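Nucleoside kinase (Methanococcus jannaschii, PDB 2C4E) catalyses the magnesium- or manganese-dependent transfer of phosphate from ATP to nucleosides, chiefly inosine, guanosine and cytidine, yielding nucleoside monophosphates. Local coordinates at residues Glu60-Val65 with Lys119-Leu124; Leu55-Glu60 with Ala256-Tyr261. One frame throughout, in Å; residues are numbered along the deposited sequence.

Contact 1. Residues Glu60-Val65 with Lys119-Leu124; sequences ELLSCV and KHYKEL
The side chain of C64 overlaps one face of the Y121 ring. Its SG sits 3.6 Å from the centroid of the Y121 ring and only 9° off the normal, a sulfur-aromatic contact in which the sulfur rests over the middle of the ring. With SG beside its own backbone N (chi1 -67°), C64 presents both atoms to the same tyrosine: the sulfur covers the ring and the backbone N of C64 donates a hydrogen bond to Y121 OH (3.1 Å, N-H...O angle 155°). The phenol is thus gripped at its face and at its hydroxyl, and that oxygen also lies 3.3 Å from S63 CA. L62 comes in at the edge of the ring, CD2 approaching Y121 CE2 at 4.4 Å. C64 SG also touches L124 CD1 at 3.7 Å and the CB of H120, and Y89 of strand 89-90 packs on the same side chain. Within 119-124, H120 turns its imidazole to E123, ND1 donating to OE1 at 2.8 Å in the plane of the ring, while H120 NE2 is hydrogen-bonded to S91 OG; K119 NZ forms a salt bridge to E123 OE2. F143 of helix 141-151 meets the Y121 ring, and S63 OG turns to G12 O and T14 OG1. This buried packing sets a 3-10 turn, in the connection between strands 109-114 and 131-136, against the chain leaving strand 58-62 of the central sheet. It joins parts of the ribokinase fold near the nucleoside site, with Y121 about 8 Å, side chain to side chain, from the substrate-binding F113.

Contact 2. Residues Leu55-Glu60 with Ala256-Tyr261; sequences LGVNSE and AYVKGY
The C-terminal ends of two helices lie close together here, with V57 and V258 CA atoms 7.8 Å apart, and each helix closes in a Schellman motif whose positive-phi residue is a glycine, G56 after helix 44-54 and G260 after helix 245-258. In the ribokinase fold the first of these turns leads into strand 58-62 at the border of the central sheet. V57 is the apolar centre of the contact and offers a different methyl to each neighbour. Its CG1, anti to the backbone N (chi1 172°), meets V258 CG1 at 4.1 Å, and both valines also touch I8 of the adjacent strand 7-11. The other methyl, CG2, lies against the aliphatic part of K259, 4.0 Å from CG and a tight 3.5 Å from CE. K259 therefore passes V57 with its hydrocarbon chain, extended as far as CE, before its ammonium group reaches the end of helix 44-54. W290 adds a cation-pi contact to the same lysine. A positive charge at the C-terminal end of helix 44-54 would be expected to interact favourably with the helix dipole. K259 NZ donates to L55 O at 2.7 Å, with a C=O...N angle of 168°, almost head-on to the carbonyl.

How the contacts relate
Both contacts draw on strand 58-62, an outermost strand of the eight-stranded central sheet; their segments overlap at E60, which takes part in neither contact. Their centres are about 24 Å apart, because contact 2 is made just before the strand, where the chain comes from helix 44-54, and contact 1 at and beyond its far end, on the way to strand 64-65. The order is 55-60, 60-65, 119-124, 256-261, so contact 1 is nested inside the loop closed by contact 2. Helix 245-258, ending beside the strand's beginning, nearer its start carries substrate-binding D247, inferred to be the proton acceptor, and R250, inferred to stabilise the transition state; the connection after substrate-binding strand 109-114 lies beside the exit.

Contact 1. Residues Glu60-Val65 with Lys119-Leu124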
loop_
_atom_site.group_PDB
_atom_site.type_symbol
_atom_site.label_atom_id
_atom_site.label_comp_id
_atom_site.label_asym_id
_atom_site.label_seq_id
_atom_site.Cartn_x
_atom_site.Cartn_y
_atom_site.Cartn_z
ATOM N N GLU A 60 8.579 17.788 -21.635
ATOM C CA GLU A 60 7.789 18.491 -20.652
ATOM C C GLU A 60 6.700 17.541 -20.199
ATOM O O GLU A 60 6.284 16.667 -20.944
ATOM C CB GLU A 60 7.208 19.792 -21.221
ATOM C CG GLU A 60 6.220 19.668 -22.372
ATOM C CD GLU A 60 5.647 21.025 -22.800
ATOM O OE1 GLU A 60 6.240 22.062 -22.454
ATOM O OE2 GLU A 60 4.598 21.061 -23.492
ATOM N N LEU A 61 6.241 17.724 -18.978
ATOM C CA LEU A 61 5.306 16.816 -18.354
ATOM C C LEU A 61 4.039 17.536 -17.940
ATOM O O LEU A 61 4.099 18.645 -17.375
ATOM C CB LEU A 61 6.004 16.196 -17.147
ATOM C CG LEU A 61 5.435 14.983 -16.409
ATOM C CD1 LEU A 61 5.296 13.777 -17.290
ATOM C CD2 LEU A 61 6.371 14.677 -15.251
ATOM N N LEU A 62 2.892 16.930 -18.234
ATOM C CA LEU A 62 1.600 17.425 -17.778
ATOM C C LEU A 62 0.948 16.292 -16.992
ATOM O O LEU A 62 0.541 15.288 -17.573
ATOM C CB LEU A 62 0.708 17.848 -18.950
ATOM C CG LEU A 62 -0.500 18.712 -18.564
ATOM C CD1 LEU A 62 -1.109 19.301 -19.821
ATOM C CD2 LEU A 62 -1.551 17.924 -17.782
ATOM N N SER A 63 0.888 16.463 -15.670
ATOM C CA SER A 63 0.291 15.500 -14.755
ATOM C C SER A 63 -0.365 16.228 -13.593
ATOM O O SER A 63 -0.029 17.376 -13.310
ATOM C CB SER A 63 1.354 14.568 -14.154
ATOM O OG SER A 63 2.175 13.979 -15.139
ATOM N N CYS A 64 -1.287 15.547 -12.923
ATOM C CA CYS A 64 -1.789 15.980 -11.621
ATOM C C CYS A 64 -1.026 15.274 -10.493
ATOM O O CYS A 64 -1.041 14.044 -10.389
ATOM C CB CYS A 64 -3.279 15.666 -11.484
ATOM S SG CYS A 64 -4.350 16.618 -12.579
ATOM N N VAL A 65 -0.355 16.065 -9.660
ATOM C CA VAL A 65 0.383 15.561 -8.501
ATOM C C VAL A 65 -0.242 16.100 -7.212
ATOM O O VAL A 65 -1.116 16.957 -7.255
ATOM C CB VAL A 65 1.901 15.891 -8.604
ATOM C CG1 VAL A 65 2.476 15.308 -9.893
ATOM C CG2 VAL A 65 2.161 17.400 -8.546
ATOM N N LYS A 119 -7.922 12.725 -9.705
ATOM C CA LYS A 119 -9.309 13.194 -9.658
ATOM C C LYS A 119 -9.454 14.592 -10.280
ATOM O O LYS A 119 -10.535 14.964 -10.729
ATOM C CB LYS A 119 -9.874 13.160 -8.222
ATOM C CG LYS A 119 -9.292 14.201 -7.269
ATOM C CD LYS A 119 -9.988 15.542 -7.401
ATOM C CE LYS A 119 -10.273 16.185 -6.089
ATOM N NZ LYS A 119 -11.192 17.355 -6.233
ATOM N N HIS A 120 -8.367 15.361 -10.300
ATOM C CA HIS A 120 -8.416 16.744 -10.767
ATOM C C HIS A 120 -8.488 16.888 -12.292
ATOM O O HIS A 120 -8.874 17.955 -12.759
ATOM C CB HIS A 120 -7.217 17.553 -10.239
ATOM C CG HIS A 120 -7.263 17.819 -8.771
ATOM N ND1 HIS A 120 -8.232 18.606 -8.184
ATOM C CD2 HIS A 120 -6.464 17.392 -7.763
ATOM C CE1 HIS A 120 -8.022 18.657 -6.882
ATOM N NE2 HIS A 120 -6.954 17.935 -6.602
ATOM N N TYR A 121 -8.114 15.865 -13.071
ATOM C CA TYR A 121 -8.183 15.998 -14.532
ATOM C C TYR A 121 -9.561 16.457 -15.022
ATOM O O TYR A 121 -9.645 17.284 -15.915
ATOM C CB TYR A 121 -7.791 14.707 -15.277
ATOM C CG TYR A 121 -6.319 14.376 -15.208
ATOM C CD1 TYR A 121 -5.873 13.311 -14.435
ATOM C CD2 TYR A 121 -5.368 15.143 -15.881
ATOM C CE1 TYR A 121 -4.540 12.992 -14.352
ATOM C CE2 TYR A 121 -4.019 14.829 -15.801
ATOM C CZ TYR A 121 -3.615 13.745 -15.035
ATOM O OH TYR A 121 -2.291 13.424 -14.919
ATOM N N LYS A 122 -10.639 15.931 -14.444
ATOM C CA LYS A 122 -11.985 16.323 -14.886
ATOM C C LYS A 122 -12.327 17.794 -14.597
ATOM O O LYS A 122 -13.276 18.332 -15.161
ATOM C CB LYS A 122 -13.055 15.375 -14.323
ATOM C CG LYS A 122 -13.229 15.406 -12.821
ATOM C CD LYS A 122 -14.265 14.357 -12.380
ATOM C CE LYS A 122 -14.157 13.996 -10.907
ATOM N NZ LYS A 122 -12.758 13.671 -10.494
ATOM N N GLU A 123 -11.561 18.437 -13.722
ATOM C CA GLU A 123 -11.710 19.869 -13.448
ATOM C C GLU A 123 -10.925 20.749 -14.420
ATOM O O GLU A 123 -11.113 21.959 -14.440
ATOM C CB GLU A 123 -11.228 20.189 -12.030
ATOM C CG GLU A 123 -11.997 19.492 -10.917
ATOM C CD GLU A 123 -11.176 19.330 -9.645
ATOM O OE1 GLU A 123 -10.204 20.096 -9.433
ATOM O OE2 GLU A 123 -11.507 18.426 -8.853
ATOM N N LEU A 124 -10.033 20.142 -15.197
ATOM C CA LEU A 124 -9.069 20.876 -16.010
ATOM C C LEU A 124 -9.320 20.739 -17.506
ATOM O O LEU A 124 -10.045 19.864 -17.964
ATOM C CB LEU A 124 -7.645 20.387 -15.705
ATOM C CG LEU A 124 -7.210 20.439 -14.237
ATOM C CD1 LEU A 124 -5.925 19.651 -14.045
ATOM C CD2 LEU A 124 -7.037 21.877 -13.764
#

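Contact 2. Residues Leu55-Glu60 with Ala256-Tyr261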
loop_
_atom_site.group_PDB
_atom_site.type_symbol
_atom_site.label_atom_id
_atom_site.label_comp_id
_atom_site.label_asym_id
_atom_site.label_seq_id
_atom_site.Cartn_x
_atom_site.Cartn_y
_atom_site.Cartn_z
ATOM N N LEU A 55 17.632 10.500 -23.361
ATOM C CA LEU A 55 18.070 10.358 -24.760
ATOM C C LEU A 55 18.434 11.684 -25.446
ATOM O O LEU A 55 18.722 11.706 -26.638
ATOM C CB LEU A 55 17.005 9.625 -25.580
ATOM C CG LEU A 55 16.785 8.176 -25.145
ATOM C CD1 LEU A 55 15.538 7.609 -25.789
ATOM C CD2 LEU A 55 18.004 7.327 -25.435
ATOM N N GLY A 56 18.406 12.783 -24.706
ATOM C CA GLY A 56 18.854 14.067 -25.215
ATOM C C GLY A 56 17.797 14.871 -25.936
ATOM O O GLY A 56 18.125 15.726 -26.754
ATOM N N VAL A 57 16.529 14.602 -25.641
ATOM C CA VAL A 57 15.418 15.330 -26.245
ATOM C C VAL A 57 14.678 16.017 -25.123
ATOM O O VAL A 57 14.450 15.426 -24.070
ATOM C CB VAL A 57 14.494 14.403 -27.052
ATOM C CG1 VAL A 57 13.226 15.153 -27.502
ATOM C CG2 VAL A 57 15.260 13.823 -28.232
ATOM N N ASN A 58 14.348 17.286 -25.322
ATOM C CA ASN A 58 13.734 18.063 -24.264
ATOM C C ASN A 58 12.312 17.596 -24.106
ATOM O O ASN A 58 11.615 17.426 -25.090
ATOM C CB ASN A 58 13.789 19.556 -24.585
ATOM C CG ASN A 58 15.200 20.101 -24.537
ATOM O OD1 ASN A 58 15.958 19.805 -23.617
ATOM N ND2 ASN A 58 15.567 20.884 -25.537
ATOM N N SER A 59 11.906 17.297 -22.882
ATOM C CA SER A 59 10.543 16.881 -22.630
ATOM C C SER A 59 9.895 17.788 -21.607
ATOM O O SER A 59 10.555 18.486 -20.837
ATOM C CB SER A 59 10.473 15.420 -22.174
ATOM O OG SER A 59 11.175 15.213 -20.968
ATOM N N GLU A 60 8.579 17.788 -21.635
ATOM C CA GLU A 60 7.789 18.491 -20.652
ATOM C C GLU A 60 6.700 17.541 -20.199
ATOM O O GLU A 60 6.284 16.667 -20.944
ATOM C CB GLU A 60 7.208 19.792 -21.221
ATOM C CG GLU A 60 6.220 19.668 -22.372
ATOM C CD GLU A 60 5.647 21.025 -22.800
ATOM O OE1 GLU A 60 6.240 22.062 -22.454
ATOM O OE2 GLU A 60 4.598 21.061 -23.492
ATOM N N ALA A 256 13.787 9.264 -31.210
ATOM C CA ALA A 256 14.363 9.030 -32.525
ATOM C C ALA A 256 13.574 9.761 -33.586
ATOM O O ALA A 256 14.144 10.332 -34.517
ATOM C CB ALA A 256 14.401 7.563 -32.826
ATOM N N TYR A 257 12.253 9.783 -33.446
ATOM C CA TYR A 257 11.452 10.475 -34.429
ATOM C C TYR A 257 11.766 11.968 -34.458
ATOM O O TYR A 257 11.991 12.545 -35.546
ATOM C CB TYR A 257 9.957 10.222 -34.222
ATOM C CG TYR A 257 9.172 10.769 -35.368
ATOM C CD1 TYR A 257 8.967 10.007 -36.502
ATOM C CD2 TYR A 257 8.687 12.070 -35.350
ATOM C CE1 TYR A 257 8.264 10.513 -37.590
ATOM C CE2 TYR A 257 7.982 12.577 -36.417
ATOM C CZ TYR A 257 7.780 11.796 -37.536
ATOM O OH TYR A 257 7.080 12.302 -38.616
ATOM N N VAL A 258 11.809 12.595 -33.285
ATOM C CA VAL A 258 12.129 14.020 -33.172
ATOM C C VAL A 258 13.532 14.293 -33.674
ATOM O O VAL A 258 13.808 15.363 -34.272
ATOM C CB VAL A 258 11.922 14.534 -31.716
ATOM C CG1 VAL A 258 12.523 15.944 -31.505
ATOM C CG2 VAL A 258 10.440 14.520 -31.402
ATOM N N LYS A 259 14.426 13.327 -33.470
ATOM C CA LYS A 259 15.807 13.453 -33.935
ATOM C C LYS A 259 15.943 13.223 -35.450
ATOM O O LYS A 259 17.027 13.395 -36.008
ATOM C CB LYS A 259 16.723 12.510 -33.164
ATOM C CG LYS A 259 17.024 12.980 -31.754
ATOM C CD LYS A 259 17.852 11.979 -30.973
ATOM C CE LYS A 259 18.155 12.506 -29.579
ATOM N NZ LYS A 259 19.552 12.271 -29.144
ATOM N N GLY A 260 14.858 12.823 -36.110
ATOM C CA GLY A 260 14.765 12.876 -37.564
ATOM C C GLY A 260 15.122 11.600 -38.295
ATOM O O GLY A 260 15.474 11.622 -39.475
ATOM N N TYR A 261 15.003 10.472 -37.611
ATOM C CA TYR A 261 15.289 9.181 -38.218
ATOM C C TYR A 261 14.019 8.576 -38.817
ATOM O O TYR A 261 12.908 8.966 -38.462
ATOM C CB TYR A 261 15.870 8.234 -37.167
ATOM C CG TYR A 261 17.167 8.725 -36.585
ATOM C CD1 TYR A 261 17.221 9.280 -35.308
ATOM C CD2 TYR A 261 18.346 8.635 -37.307
ATOM C CE1 TYR A 261 18.411 9.747 -34.779
ATOM C CE2 TYR A 261 19.550 9.093 -36.780
ATOM C CZ TYR A 261 19.567 9.649 -35.510
ATOM O OH TYR A 261 20.749 10.085 -34.955
#